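Local coordinates for PrgX (Enterococcus faecalis, PDB 2AWI), which acts as the receptor for the peptide sex pheromone cCF10 and probably binds DNA as a repressor in the control of conjugation, at residues T189-L194 / I226-Y231; N196-S201 / Y212-F217; M203-K208 / A285-T290; N237-I242 / V277-K282. The protein carries 1 engineered substitution. All blocks are in the same frame, centred on the assembly; numbering follows the deposited sequence.

Interaction 1: T189-L194 / I226-Y231; sequences TIQTVL and ISINGY
Gln191 reaches out from helix 184-203 and lays its terminal amide against the backbone of Ser227, Ile228 and Asn229, the loop that leads into helix 230-248. The polar approaches gather here and pin that loop to helix 184-203 within the TPR-family region. With chi2 at 168° the glutamine chain is extended beyond CG, which brings the end of the side chain up to the backbone at 227-229. As modelled, Gln191 OE1 is 3.1 Å from Ser227 O and Gln191 NE2 is 2.7 Å from Asn229 N, but the orientation of the amide is uncertain. Ile228 CG2 lies near the same amide. Asn229 brings its CB to the contact, while its carboxamide leads away to cap the helix: as N-cap residue it accepts a hydrogen bond at OD1 from Tyr232 N.

The apolar share is slight: Ile190 CD1 meets Ile226 CD1 at 4.4 Å, methyl to methyl.

Around this, Phe217 and Leu220 of helix 207-220 also touch Gln191, and Ser227 N is bonded to Asp187 of helix 184-203. Farther out, Ile228 packs on Tyr231 of the second subunit, and helix 150-159 covers Thr189 and Val193.

Interaction 2: N196-S201 / Y212-F217; sequences NALTIS and YYINQF
An antiparallel helical hairpin in the TPR-family region, helices 184-203 and 207-220, closes here on the ring of Tyr213, which lies against Ala197 and Ser201. The two short helical segments come within 9.3 Å axis to axis and run at 155° to each other, with the small Ala197 facing the ring. Ala197 CB sits 3.4 Å from the centroid of the Tyr213 ring, only 12° off the ring normal, in a CH-pi contact. Tyr212 CD2 lies over the opposite face, off toward the rim of the Tyr213 ring, so the ring is covered on both faces.

Ser201 comes to the edge instead, with OG 3.6 Å from Tyr213 CE2. That hydroxyl is turned back on its own helix: Ser201 OG donates to Ala197 O at 2.9 Å, from above the carbonyl plane, and Ser201 N donates to the same oxygen. The phenol end is satisfied elsewhere, since Tyr213 OH is hydrogen-bonded to Tyr165 OH.

Next to the ring the contact is purely aliphatic. Leu198 CB touches Tyr213 CB at 4.0 Å. With its CG anti to the backbone N (chi1 174°), Leu198 projects its methyls at Ile214, and Leu198 CD2 to Ile214 CG1 is tight at 3.5 Å. Two antiparallel helices joined by a short turn and packed in this way are consistent with the helical hairpins of a TPR-like region.

Interaction 3: M203-K208 / A285-T290; sequences MNRNLK and AKEKFT
Arg205 and Glu287 meet in a side-on salt bridge, formed between two helix ends that both finish in Schellman motifs. The arginine uses NE and one terminal nitrogen, each on a different carboxylate oxygen: Arg205 NE to Glu287 OE2 is 2.7 Å, and Arg205 NH2 to Glu287 OE1 is 2.9 Å. Both bonds are nearly straight, the first at 169°. Both oxygens are met on the syn side and lie close to the guanidinium plane, although the two flat groups are turned 25° apart. The arginine chain runs extended from CG to NE, whereas Glu287 is bent at chi2 (-62°), which brings its carboxylate round to the guanidinium edge.

Lys286 runs alongside. Its CD touches CE of the selenomethionine Met203 at 4.2 Å, and Lys286 NZ lies 2.7 Å from Met203 O.

The backbone does the positioning. Arg205, with positive phi, is the C-prime residue that ends helix 184-203, and Asn206 N probably bonds back to Ser201 O. Lys288 plays the matching part after helix 270-286, its N bonded to Ala285 O. Beyond it, Thr290 OG1 is bonded to Asp248 O of the third subunit. Lys249 also forms a salt bridge to the carboxylate, its NZ meeting Glu287 OE1, the oxygen that Arg205 NH2 holds.

Interaction 4: N237-I242 / V277-K282; sequences NYLKQI and VEELTK
Leu280 takes the close contacts, meeting Tyr238 and Ile242 from the facing helix. The phenol oxygen of Tyr238 presses on the leucine stem, OH to Leu280 CB 3.5 Å, and Ile242 CD1 meets Leu280 CD1 at 3.8 Å, methyl to methyl. Leu280 CG lies anti to its backbone N (chi1 -178°), which places CD1 against Ile242 CD1. On its own helix, Ile242 CG1 backs one face of the tyrosine ring near the rim, while the ring's hydroxyl abuts Leu280. Ala257 of helix 251-266 touches both Tyr238 and Ile242, closing this buried side.

The two short segments run almost parallel, 9° apart, with axes 12.3 Å from each other, as is common for alternate helices in a TPR-like stack. Helix 251-266, which comes between them in the chain, packs on both, consistent with the wide spacing; long side chains such as Tyr238 and Glu279 make the contact here.

The other side is thinner. Glu279, partly exposed, stretches across with its chain extended beyond CG. Glu279 OE1 comes to the edge of the tyrosine ring, 3.8 Å from Tyr238 CE1, with ring and carboxylate planes 44° apart. The same oxygen is 4.0 Å from Leu239 CD2, and beyond it Glu279 also packs on Thr199 of helix 184-203.

In the fold
Interactions 2 and 4 are the buried contacts, both mainly apolar and aromatic, interaction 4 with a carboxylate at the tyrosine edge; interaction 1 is only partly buried and mixes a glutamine amide with a thin aliphatic share; interaction 3, at the surface, is carried by charge. Helix 184-203 serves interactions 1 and 2, helix 207-220 serves 2 and 3, helix 230-248 serves 1 and 4, and helix 270-286 serves 3 and 4. The contacts touch one another along the stack: Phe217 of interaction 2 packs on Ile228, Leu198 packs on Leu239 of interaction 4, and the selenomethionine Met203 packs on Lys282. Interactions 1 and 3, about 25 Å apart between centres, do not touch.

Interaction 1: T189-L194 / I226-Y231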
loop_
_atom_site.group_PDB
_atom_site.type_symbol
_atom_site.label_atom_id
_atom_site.label_comp_id
_atom_site.label_asym_id
_atom_site.label_seq_id
_atom_site.Cartn_x
_atom_site.Cartn_y
_atom_site.Cartn_z
ATOM N N THR A 189 9.743 28.987 17.325
ATOM C CA THR A 189 8.669 29.583 18.096
ATOM C C THR A 189 7.511 30.129 17.260
ATOM O O THR A 189 6.347 29.929 17.601
ATOM C CB THR A 189 9.224 30.700 18.964
ATOM O OG1 THR A 189 10.330 30.192 19.722
ATOM C CG2 THR A 189 8.152 31.220 19.910
ATOM N N ILE A 190 7.823 30.815 16.170
ATOM C CA ILE A 190 6.776 31.364 15.330
ATOM C C ILE A 190 6.030 30.248 14.602
ATOM O O ILE A 190 4.894 30.441 14.165
ATOM C CB ILE A 190 7.352 32.355 14.308
ATOM C CG1 ILE A 190 8.277 31.624 13.336
ATOM C CG2 ILE A 190 8.124 33.454 15.038
ATOM C CD1 ILE A 190 8.839 32.511 12.261
ATOM N N GLN A 191 6.673 29.082 14.484
ATOM C CA GLN A 191 6.079 27.926 13.815
ATOM C C GLN A 191 5.185 27.119 14.745
ATOM O O GLN A 191 4.149 26.606 14.331
ATOM C CB GLN A 191 7.170 27.006 13.268
ATOM C CG GLN A 191 7.639 27.335 11.864
ATOM C CD GLN A 191 8.906 26.588 11.487
ATOM O OE1 GLN A 191 10.011 27.013 11.820
ATOM N NE2 GLN A 191 8.749 25.461 10.803
ATOM N N THR A 192 5.595 27.002 16.002
ATOM C CA THR A 192 4.837 26.240 16.985
ATOM C C THR A 192 3.405 26.755 17.094
ATOM O O THR A 192 2.462 25.970 17.175
ATOM C CB THR A 192 5.512 26.308 18.372
ATOM O OG1 THR A 192 6.861 25.831 18.266
ATOM C CG2 THR A 192 4.761 25.444 19.386
ATOM N N VAL A 193 3.263 28.078 17.088
ATOM C CA VAL A 193 1.965 28.730 17.183
ATOM C C VAL A 193 1.037 28.237 16.095
ATOM O O VAL A 193 -0.071 27.797 16.366
ATOM C CB VAL A 193 2.074 30.268 17.021
ATOM C CG1 VAL A 193 0.684 30.881 17.037
ATOM C CG2 VAL A 193 2.930 30.858 18.120
ATOM N N LEU A 194 1.501 28.315 14.857
ATOM C CA LEU A 194 0.689 27.907 13.729
ATOM C C LEU A 194 0.279 26.453 13.826
ATOM O O LEU A 194 -0.888 26.128 13.636
ATOM C CB LEU A 194 1.443 28.168 12.419
ATOM C CG LEU A 194 2.063 29.570 12.335
ATOM C CD1 LEU A 194 2.819 29.736 11.034
ATOM C CD2 LEU A 194 0.966 30.608 12.458
ATOM N N ILE A 226 15.087 31.234 6.389
ATOM C CA ILE A 226 14.171 30.663 7.375
ATOM C C ILE A 226 14.524 29.196 7.628
ATOM O O ILE A 226 15.000 28.503 6.734
ATOM C CB ILE A 226 12.698 30.722 6.882
ATOM C CG1 ILE A 226 11.743 30.368 8.021
ATOM C CG2 ILE A 226 12.490 29.738 5.728
ATOM C CD1 ILE A 226 11.725 31.380 9.122
ATOM N N SER A 227 14.290 28.726 8.844
ATOM C CA SER A 227 14.560 27.333 9.180
ATOM C C SER A 227 13.255 26.619 9.482
ATOM O O SER A 227 12.818 26.562 10.632
ATOM C CB SER A 227 15.472 27.230 10.401
ATOM O OG SER A 227 16.819 27.481 10.051
ATOM N N ILE A 228 12.623 26.080 8.447
ATOM C CA ILE A 228 11.369 25.364 8.633
ATOM C C ILE A 228 11.657 24.055 9.379
ATOM O O ILE A 228 12.617 23.354 9.068
ATOM C CB ILE A 228 10.699 25.033 7.265
ATOM C CG1 ILE A 228 10.485 26.318 6.453
ATOM C CG2 ILE A 228 9.376 24.313 7.497
ATOM C CD1 ILE A 228 9.478 27.297 7.097
ATOM N N ASN A 229 10.824 23.737 10.361
ATOM C CA ASN A 229 10.974 22.517 11.139
ATOM C C ASN A 229 10.363 21.376 10.346
ATOM O O ASN A 229 9.160 21.375 10.066
ATOM C CB ASN A 229 10.254 22.667 12.480
ATOM C CG ASN A 229 10.289 21.400 13.321
ATOM O OD1 ASN A 229 9.793 20.349 12.912
ATOM N ND2 ASN A 229 10.870 21.502 14.506
ATOM N N GLY A 230 11.202 20.407 9.985
ATOM C CA GLY A 230 10.752 19.265 9.213
ATOM C C GLY A 230 9.580 18.505 9.810
ATOM O O GLY A 230 8.674 18.085 9.085
ATOM N N TYR A 231 9.592 18.308 11.123
ATOM C CA TYR A 231 8.507 17.593 11.781
ATOM C C TYR A 231 7.199 18.372 11.647
ATOM O O TYR A 231 6.140 17.793 11.417
ATOM C CB TYR A 231 8.829 17.375 13.265
ATOM C CG TYR A 231 10.055 16.526 13.518
ATOM C CD1 TYR A 231 10.155 15.226 13.012
ATOM C CD2 TYR A 231 11.106 17.008 14.291
ATOM C CE1 TYR A 231 11.267 14.433 13.282
ATOM C CE2 TYR A 231 12.221 16.223 14.561
ATOM C CZ TYR A 231 12.295 14.942 14.056
ATOM O OH TYR A 231 13.407 14.184 14.337
#

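Interaction 2: N196-S201 / Y212-F217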
loop_
_atom_site.group_PDB
_atom_site.type_symbol
_atom_site.label_atom_id
_atom_site.label_comp_id
_atom_site.label_asym_id
_atom_site.label_seq_id
_atom_site.Cartn_x
_atom_site.Cartn_y
_atom_site.Cartn_z
ATOM N N ASN A 196 0.043 24.488 16.471
ATOM C CA ASN A 196 -0.914 24.299 17.549
ATOM C C ASN A 196 -2.253 24.934 17.213
ATOM O O ASN A 196 -3.310 24.370 17.500
ATOM C CB ASN A 196 -0.387 24.887 18.861
ATOM C CG ASN A 196 0.781 24.105 19.416
ATOM O OD1 ASN A 196 0.947 22.926 19.115
ATOM N ND2 ASN A 196 1.588 24.753 20.244
ATOM N N ALA A 197 -2.208 26.108 16.599
ATOM C CA ALA A 197 -3.433 26.800 16.234
ATOM C C ALA A 197 -4.188 26.008 15.176
ATOM O O ALA A 197 -5.408 25.878 15.251
ATOM C CB ALA A 197 -3.115 28.198 15.716
ATOM N N LEU A 198 -3.459 25.472 14.199
ATOM C CA LEU A 198 -4.074 24.702 13.116
ATOM C C LEU A 198 -4.662 23.374 13.584
ATOM O O LEU A 198 -5.662 22.904 13.043
ATOM C CB LEU A 198 -3.057 24.455 11.997
ATOM C CG LEU A 198 -3.496 23.543 10.848
ATOM C CD1 LEU A 198 -4.824 24.014 10.300
ATOM C CD2 LEU A 198 -2.441 23.541 9.754
ATOM N N THR A 199 -4.042 22.772 14.590
ATOM C CA THR A 199 -4.525 21.508 15.125
ATOM C C THR A 199 -5.901 21.752 15.737
ATOM O O THR A 199 -6.852 21.017 15.485
ATOM C CB THR A 199 -3.569 20.966 16.218
ATOM O OG1 THR A 199 -2.272 20.739 15.648
ATOM C CG2 THR A 199 -4.099 19.664 16.802
ATOM N N ILE A 200 -5.990 22.795 16.549
ATOM C CA ILE A 200 -7.236 23.162 17.198
ATOM C C ILE A 200 -8.308 23.524 16.162
ATOM O O ILE A 200 -9.465 23.122 16.282
ATOM C CB ILE A 200 -6.999 24.351 18.149
ATOM C CG1 ILE A 200 -6.105 23.897 19.313
ATOM C CG2 ILE A 200 -8.326 24.900 18.646
ATOM C CD1 ILE A 200 -5.600 25.030 20.222
ATOM N N SER A 201 -7.915 24.254 15.128
ATOM C CA SER A 201 -8.853 24.666 14.093
ATOM C C SER A 201 -9.490 23.507 13.345
ATOM O O SER A 201 -10.678 23.556 13.019
ATOM C CB SER A 201 -8.157 25.593 13.106
ATOM O OG SER A 201 -7.733 26.762 13.778
ATOM N N TYR A 212 -6.371 29.814 7.230
ATOM C CA TYR A 212 -5.594 30.970 7.629
ATOM C C TYR A 212 -4.199 30.503 8.028
ATOM O O TYR A 212 -3.201 30.931 7.450
ATOM C CB TYR A 212 -6.263 31.694 8.811
ATOM C CG TYR A 212 -5.386 32.758 9.435
ATOM C CD1 TYR A 212 -5.103 33.945 8.758
ATOM C CD2 TYR A 212 -4.781 32.547 10.674
ATOM C CE1 TYR A 212 -4.229 34.896 9.301
ATOM C CE2 TYR A 212 -3.908 33.487 11.225
ATOM C CZ TYR A 212 -3.635 34.655 10.533
ATOM O OH TYR A 212 -2.742 35.569 11.057
ATOM N N TYR A 213 -4.144 29.613 9.016
ATOM C CA TYR A 213 -2.879 29.097 9.519
ATOM C C TYR A 213 -2.067 28.329 8.481
ATOM O O TYR A 213 -0.847 28.471 8.416
ATOM C CB TYR A 213 -3.145 28.244 10.754
ATOM C CG TYR A 213 -3.718 29.061 11.890
ATOM C CD1 TYR A 213 -2.980 30.093 12.469
ATOM C CD2 TYR A 213 -5.007 28.822 12.372
ATOM C CE1 TYR A 213 -3.508 30.871 13.501
ATOM C CE2 TYR A 213 -5.545 29.590 13.403
ATOM C CZ TYR A 213 -4.788 30.612 13.962
ATOM O OH TYR A 213 -5.307 31.367 14.989
ATOM N N ILE A 214 -2.736 27.523 7.664
ATOM C CA ILE A 214 -2.043 26.779 6.627
ATOM C C ILE A 214 -1.348 27.786 5.716
ATOM O O ILE A 214 -0.234 27.551 5.245
ATOM C CB ILE A 214 -3.029 25.922 5.805
ATOM C CG1 ILE A 214 -3.525 24.753 6.664
ATOM C CG2 ILE A 214 -2.362 25.428 4.514
ATOM C CD1 ILE A 214 -4.425 23.774 5.922
ATOM N N ASN A 215 -2.005 28.916 5.476
ATOM C CA ASN A 215 -1.439 29.962 4.632
ATOM C C ASN A 215 -0.261 30.642 5.323
ATOM O O ASN A 215 0.775 30.887 4.702
ATOM C CB ASN A 215 -2.503 31.008 4.284
ATOM C CG ASN A 215 -3.545 30.486 3.310
ATOM O OD1 ASN A 215 -4.527 31.166 3.013
ATOM N ND2 ASN A 215 -3.330 29.278 2.803
ATOM N N GLN A 216 -0.417 30.958 6.606
ATOM C CA GLN A 216 0.665 31.599 7.345
ATOM C C GLN A 216 1.909 30.704 7.341
ATOM O O GLN A 216 3.025 31.167 7.097
ATOM C CB GLN A 216 0.244 31.891 8.790
ATOM C CG GLN A 216 -0.809 32.981 8.936
ATOM C CD GLN A 216 -0.542 34.190 8.048
ATOM O OE1 GLN A 216 0.559 34.743 8.035
ATOM N NE2 GLN A 216 -1.557 34.605 7.301
ATOM N N PHE A 217 1.709 29.415 7.599
ATOM C CA PHE A 217 2.823 28.486 7.622
ATOM C C PHE A 217 3.506 28.402 6.267
ATOM O O PHE A 217 4.731 28.462 6.176
ATOM C CB PHE A 217 2.366 27.086 8.025
ATOM C CG PHE A 217 3.490 26.098 8.087
ATOM C CD1 PHE A 217 4.468 26.201 9.077
ATOM C CD2 PHE A 217 3.610 25.098 7.128
ATOM C CE1 PHE A 217 5.541 25.327 9.103
ATOM C CE2 PHE A 217 4.689 24.218 7.147
ATOM C CZ PHE A 217 5.652 24.333 8.133
#

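Interaction 3: M203-K208 / A285-T290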
loop_
_atom_site.group_PDB
_atom_site.type_symbol
_atom_site.label_atom_id
_atom_site.label_comp_id
_atom_site.label_asym_id
_atom_site.label_seq_id
_atom_site.Cartn_x
_atom_site.Cartn_y
_atom_site.Cartn_z
HETATM N N MSE A 203 -9.768 20.467 14.549
HETATM C CA MSE A 203 -10.561 19.730 15.526
HETATM C C MSE A 203 -11.955 20.346 15.735
HETATM O O MSE A 203 -12.886 19.653 16.137
HETATM C CB MSE A 203 -9.803 19.664 16.855
HETATM C CG MSE A 203 -10.127 18.444 17.699
HETATM SE SE MSE A 203 -9.603 16.783 16.838
HETATM C CE MSE A 203 -11.373 16.116 16.404
ATOM N N ASN A 204 -12.089 21.644 15.464
ATOM C CA ASN A 204 -13.366 22.336 15.611
ATOM C C ASN A 204 -13.990 22.536 14.242
ATOM O O ASN A 204 -14.878 23.368 14.067
ATOM C CB ASN A 204 -13.180 23.708 16.263
ATOM C CG ASN A 204 -12.588 23.625 17.646
ATOM O OD1 ASN A 204 -12.784 22.641 18.359
ATOM N ND2 ASN A 204 -11.871 24.674 18.045
ATOM N N ARG A 205 -13.507 21.776 13.272
ATOM C CA ARG A 205 -13.988 21.848 11.899
ATOM C C ARG A 205 -14.121 23.282 11.390
ATOM O O ARG A 205 -14.892 23.558 10.470
ATOM C CB ARG A 205 -15.323 21.110 11.764
ATOM C CG ARG A 205 -15.619 20.649 10.348
ATOM C CD ARG A 205 -16.771 19.672 10.299
ATOM N NE ARG A 205 -16.717 18.830 9.106
ATOM C CZ ARG A 205 -16.849 19.273 7.859
ATOM N NH1 ARG A 205 -17.048 20.559 7.629
ATOM N NH2 ARG A 205 -16.780 18.425 6.840
ATOM N N ASN A 206 -13.360 24.193 11.987
ATOM C CA ASN A 206 -13.367 25.594 11.576
ATOM C C ASN A 206 -12.481 25.692 10.332
ATOM O O ASN A 206 -11.289 25.983 10.431
ATOM C CB ASN A 206 -12.787 26.459 12.690
ATOM C CG ASN A 206 -13.158 27.915 12.550
ATOM O OD1 ASN A 206 -13.149 28.469 11.451
ATOM N ND2 ASN A 206 -13.476 28.552 13.673
ATOM N N LEU A 207 -13.064 25.458 9.162
ATOM C CA LEU A 207 -12.292 25.475 7.927
ATOM C C LEU A 207 -11.638 26.784 7.510
ATOM O O LEU A 207 -10.554 26.763 6.912
ATOM C CB LEU A 207 -13.137 24.948 6.762
ATOM C CG LEU A 207 -13.613 23.492 6.831
ATOM C CD1 LEU A 207 -13.904 23.009 5.414
ATOM C CD2 LEU A 207 -12.548 22.603 7.477
ATOM N N LYS A 208 -12.267 27.919 7.801
ATOM C CA LYS A 208 -11.657 29.173 7.386
ATOM C C LYS A 208 -10.469 29.553 8.271
ATOM O O LYS A 208 -9.522 30.187 7.803
ATOM C CB LYS A 208 -12.697 30.304 7.318
ATOM C CG LYS A 208 -12.975 31.076 8.590
ATOM C CD LYS A 208 -13.817 32.311 8.247
ATOM C CE LYS A 208 -14.139 33.160 9.467
ATOM N NZ LYS A 208 -12.912 33.670 10.137
ATOM N N ALA A 285 -14.750 10.076 13.109
ATOM C CA ALA A 285 -16.028 9.811 13.754
ATOM C C ALA A 285 -17.027 10.925 13.433
ATOM O O ALA A 285 -18.148 10.654 12.997
ATOM C CB ALA A 285 -15.835 9.683 15.261
ATOM N N LYS A 286 -16.618 12.176 13.637
ATOM C CA LYS A 286 -17.490 13.316 13.364
ATOM C C LYS A 286 -17.969 13.317 11.918
ATOM O O LYS A 286 -19.045 13.838 11.607
ATOM C CB LYS A 286 -16.761 14.628 13.675
ATOM C CG LYS A 286 -16.428 14.808 15.157
ATOM C CD LYS A 286 -15.486 15.989 15.419
ATOM C CE LYS A 286 -16.079 17.313 14.964
ATOM N NZ LYS A 286 -15.227 18.458 15.392
ATOM N N GLU A 287 -17.175 12.727 11.031
ATOM C CA GLU A 287 -17.547 12.674 9.623
ATOM C C GLU A 287 -18.232 11.349 9.293
ATOM O O GLU A 287 -18.566 11.082 8.137
ATOM C CB GLU A 287 -16.310 12.863 8.738
ATOM C CG GLU A 287 -15.549 14.153 9.005
ATOM C CD GLU A 287 -16.374 15.397 8.733
ATOM O OE1 GLU A 287 -16.834 15.574 7.587
ATOM O OE2 GLU A 287 -16.558 16.204 9.667
ATOM N N LYS A 288 -18.443 10.530 10.318
ATOM C CA LYS A 288 -19.092 9.229 10.165
ATOM C C LYS A 288 -18.331 8.275 9.243
ATOM O O LYS A 288 -18.932 7.455 8.545
ATOM C CB LYS A 288 -20.529 9.413 9.659
ATOM C CG LYS A 288 -21.358 10.353 10.517
ATOM C CD LYS A 288 -21.405 9.881 11.963
ATOM C CE LYS A 288 -22.066 10.913 12.864
ATOM N NZ LYS A 288 -23.422 11.274 12.368
ATOM N N PHE A 289 -17.005 8.396 9.250
ATOM C CA PHE A 289 -16.131 7.541 8.455
ATOM C C PHE A 289 -15.370 6.631 9.408
ATOM O O PHE A 289 -14.922 7.070 10.467
ATOM C CB PHE A 289 -15.114 8.372 7.669
ATOM C CG PHE A 289 -15.489 8.608 6.233
ATOM C CD1 PHE A 289 -16.340 9.653 5.882
ATOM C CD2 PHE A 289 -14.970 7.794 5.228
ATOM C CE1 PHE A 289 -16.668 9.887 4.545
ATOM C CE2 PHE A 289 -15.289 8.016 3.891
ATOM C CZ PHE A 289 -16.140 9.066 3.548
ATOM N N THR A 290 -15.233 5.362 9.044
ATOM C CA THR A 290 -14.485 4.424 9.876
ATOM C C THR A 290 -13.043 4.457 9.365
ATOM O O THR A 290 -12.773 4.098 8.217
ATOM C CB THR A 290 -15.030 2.989 9.741
ATOM O OG1 THR A 290 -16.450 2.994 9.939
ATOM C CG2 THR A 290 -14.389 2.081 10.777
#

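Interaction 4: N237-I242 / V277-K282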
loop_
_atom_site.group_PDB
_atom_site.type_symbol
_atom_site.label_atom_id
_atom_site.label_comp_id
_atom_site.label_asym_id
_atom_site.label_seq_id
_atom_site.Cartn_x
_atom_site.Cartn_y
_atom_site.Cartn_z
ATOM N N ASN A 237 1.301 19.452 7.107
ATOM C CA ASN A 237 0.899 18.971 5.786
ATOM C C ASN A 237 -0.152 17.873 5.944
ATOM O O ASN A 237 -0.955 17.630 5.044
ATOM C CB ASN A 237 2.114 18.437 5.023
ATOM C CG ASN A 237 1.897 18.420 3.519
ATOM O OD1 ASN A 237 1.212 17.545 2.983
ATOM N ND2 ASN A 237 2.475 19.403 2.829
ATOM N N TYR A 238 -0.134 17.203 7.093
ATOM C CA TYR A 238 -1.108 16.161 7.377
ATOM C C TYR A 238 -2.436 16.841 7.726
ATOM O O TYR A 238 -3.507 16.340 7.390
ATOM C CB TYR A 238 -0.633 15.285 8.545
ATOM C CG TYR A 238 -1.751 14.749 9.418
ATOM C CD1 TYR A 238 -2.175 15.445 10.547
ATOM C CD2 TYR A 238 -2.404 13.562 9.100
ATOM C CE1 TYR A 238 -3.221 14.974 11.338
ATOM C CE2 TYR A 238 -3.452 13.081 9.881
ATOM C CZ TYR A 238 -3.856 13.792 10.996
ATOM O OH TYR A 238 -4.896 13.324 11.769
ATOM N N LEU A 239 -2.353 17.982 8.403
ATOM C CA LEU A 239 -3.541 18.727 8.783
ATOM C C LEU A 239 -4.145 19.339 7.525
ATOM O O LEU A 239 -5.353 19.525 7.429
ATOM C CB LEU A 239 -3.177 19.810 9.806
ATOM C CG LEU A 239 -2.839 19.243 11.191
ATOM C CD1 LEU A 239 -2.115 20.286 12.047
ATOM C CD2 LEU A 239 -4.125 18.782 11.864
ATOM N N LYS A 240 -3.286 19.632 6.558
ATOM C CA LYS A 240 -3.716 20.194 5.288
ATOM C C LYS A 240 -4.477 19.110 4.528
ATOM O O LYS A 240 -5.509 19.379 3.912
ATOM C CB LYS A 240 -2.500 20.653 4.481
ATOM C CG LYS A 240 -2.817 21.226 3.112
ATOM C CD LYS A 240 -1.532 21.545 2.360
ATOM C CE LYS A 240 -1.799 21.952 0.922
ATOM N NZ LYS A 240 -0.526 22.194 0.177
ATOM N N GLN A 241 -3.968 17.881 4.575
ATOM C CA GLN A 241 -4.623 16.768 3.901
ATOM C C GLN A 241 -6.004 16.565 4.525
ATOM O O GLN A 241 -6.968 16.250 3.833
ATOM C CB GLN A 241 -3.792 15.485 4.038
ATOM C CG GLN A 241 -2.441 15.515 3.325
ATOM C CD GLN A 241 -2.560 15.814 1.842
ATOM O OE1 GLN A 241 -3.313 15.161 1.122
ATOM N NE2 GLN A 241 -1.808 16.805 1.378
ATOM N N ILE A 242 -6.093 16.747 5.839
ATOM C CA ILE A 242 -7.366 16.602 6.533
ATOM C C ILE A 242 -8.287 17.756 6.128
ATOM O O ILE A 242 -9.484 17.567 5.944
ATOM C CB ILE A 242 -7.168 16.611 8.057
ATOM C CG1 ILE A 242 -6.317 15.410 8.469
ATOM C CG2 ILE A 242 -8.516 16.605 8.770
ATOM C CD1 ILE A 242 -6.923 14.064 8.097
ATOM N N VAL A 277 -2.948 9.611 15.534
ATOM C CA VAL A 277 -3.891 8.506 15.409
ATOM C C VAL A 277 -5.174 8.874 16.158
ATOM O O VAL A 277 -6.282 8.686 15.644
ATOM C CB VAL A 277 -3.316 7.190 16.000
ATOM C CG1 VAL A 277 -4.413 6.142 16.111
ATOM C CG2 VAL A 277 -2.205 6.666 15.108
ATOM N N GLU A 278 -5.018 9.403 17.369
ATOM C CA GLU A 278 -6.162 9.804 18.175
ATOM C C GLU A 278 -6.920 10.897 17.430
ATOM O O GLU A 278 -8.149 10.858 17.329
ATOM C CB GLU A 278 -5.696 10.321 19.537
ATOM C CG GLU A 278 -4.851 9.314 20.307
ATOM C CD GLU A 278 -4.350 9.849 21.634
ATOM O OE1 GLU A 278 -3.758 10.950 21.650
ATOM O OE2 GLU A 278 -4.542 9.161 22.659
ATOM N N GLU A 279 -6.171 11.858 16.895
ATOM C CA GLU A 279 -6.760 12.966 16.153
ATOM C C GLU A 279 -7.621 12.462 15.008
ATOM O O GLU A 279 -8.809 12.763 14.939
ATOM C CB GLU A 279 -5.666 13.897 15.603
ATOM C CG GLU A 279 -5.504 15.198 16.385
ATOM C CD GLU A 279 -4.216 15.953 16.062
ATOM O OE1 GLU A 279 -3.946 16.211 14.871
ATOM O OE2 GLU A 279 -3.478 16.299 17.009
ATOM N N LEU A 280 -7.021 11.686 14.115
ATOM C CA LEU A 280 -7.734 11.153 12.959
ATOM C C LEU A 280 -8.929 10.276 13.336
ATOM O O LEU A 280 -9.892 10.174 12.577
ATOM C CB LEU A 280 -6.773 10.359 12.069
ATOM C CG LEU A 280 -7.372 9.773 10.787
ATOM C CD1 LEU A 280 -7.860 10.899 9.886
ATOM C CD2 LEU A 280 -6.333 8.931 10.072
ATOM N N THR A 281 -8.866 9.644 14.503
ATOM C CA THR A 281 -9.956 8.787 14.957
ATOM C C THR A 281 -11.178 9.635 15.298
ATOM O O THR A 281 -12.315 9.261 14.999
ATOM C CB THR A 281 -9.551 7.973 16.210
ATOM O OG1 THR A 281 -8.467 7.097 15.883
ATOM C CG2 THR A 281 -10.721 7.141 16.709
ATOM N N LYS A 282 -10.936 10.784 15.918
ATOM C CA LYS A 282 -12.018 11.681 16.294
ATOM C C LYS A 282 -12.536 12.424 15.070
ATOM O O LYS A 282 -13.742 12.619 14.914
ATOM C CB LYS A 282 -11.532 12.659 17.363
ATOM C CG LYS A 282 -11.034 11.958 18.623
ATOM C CD LYS A 282 -10.562 12.937 19.684
ATOM C CE LYS A 282 -10.050 12.198 20.919
ATOM N NZ LYS A 282 -9.660 13.117 22.032
#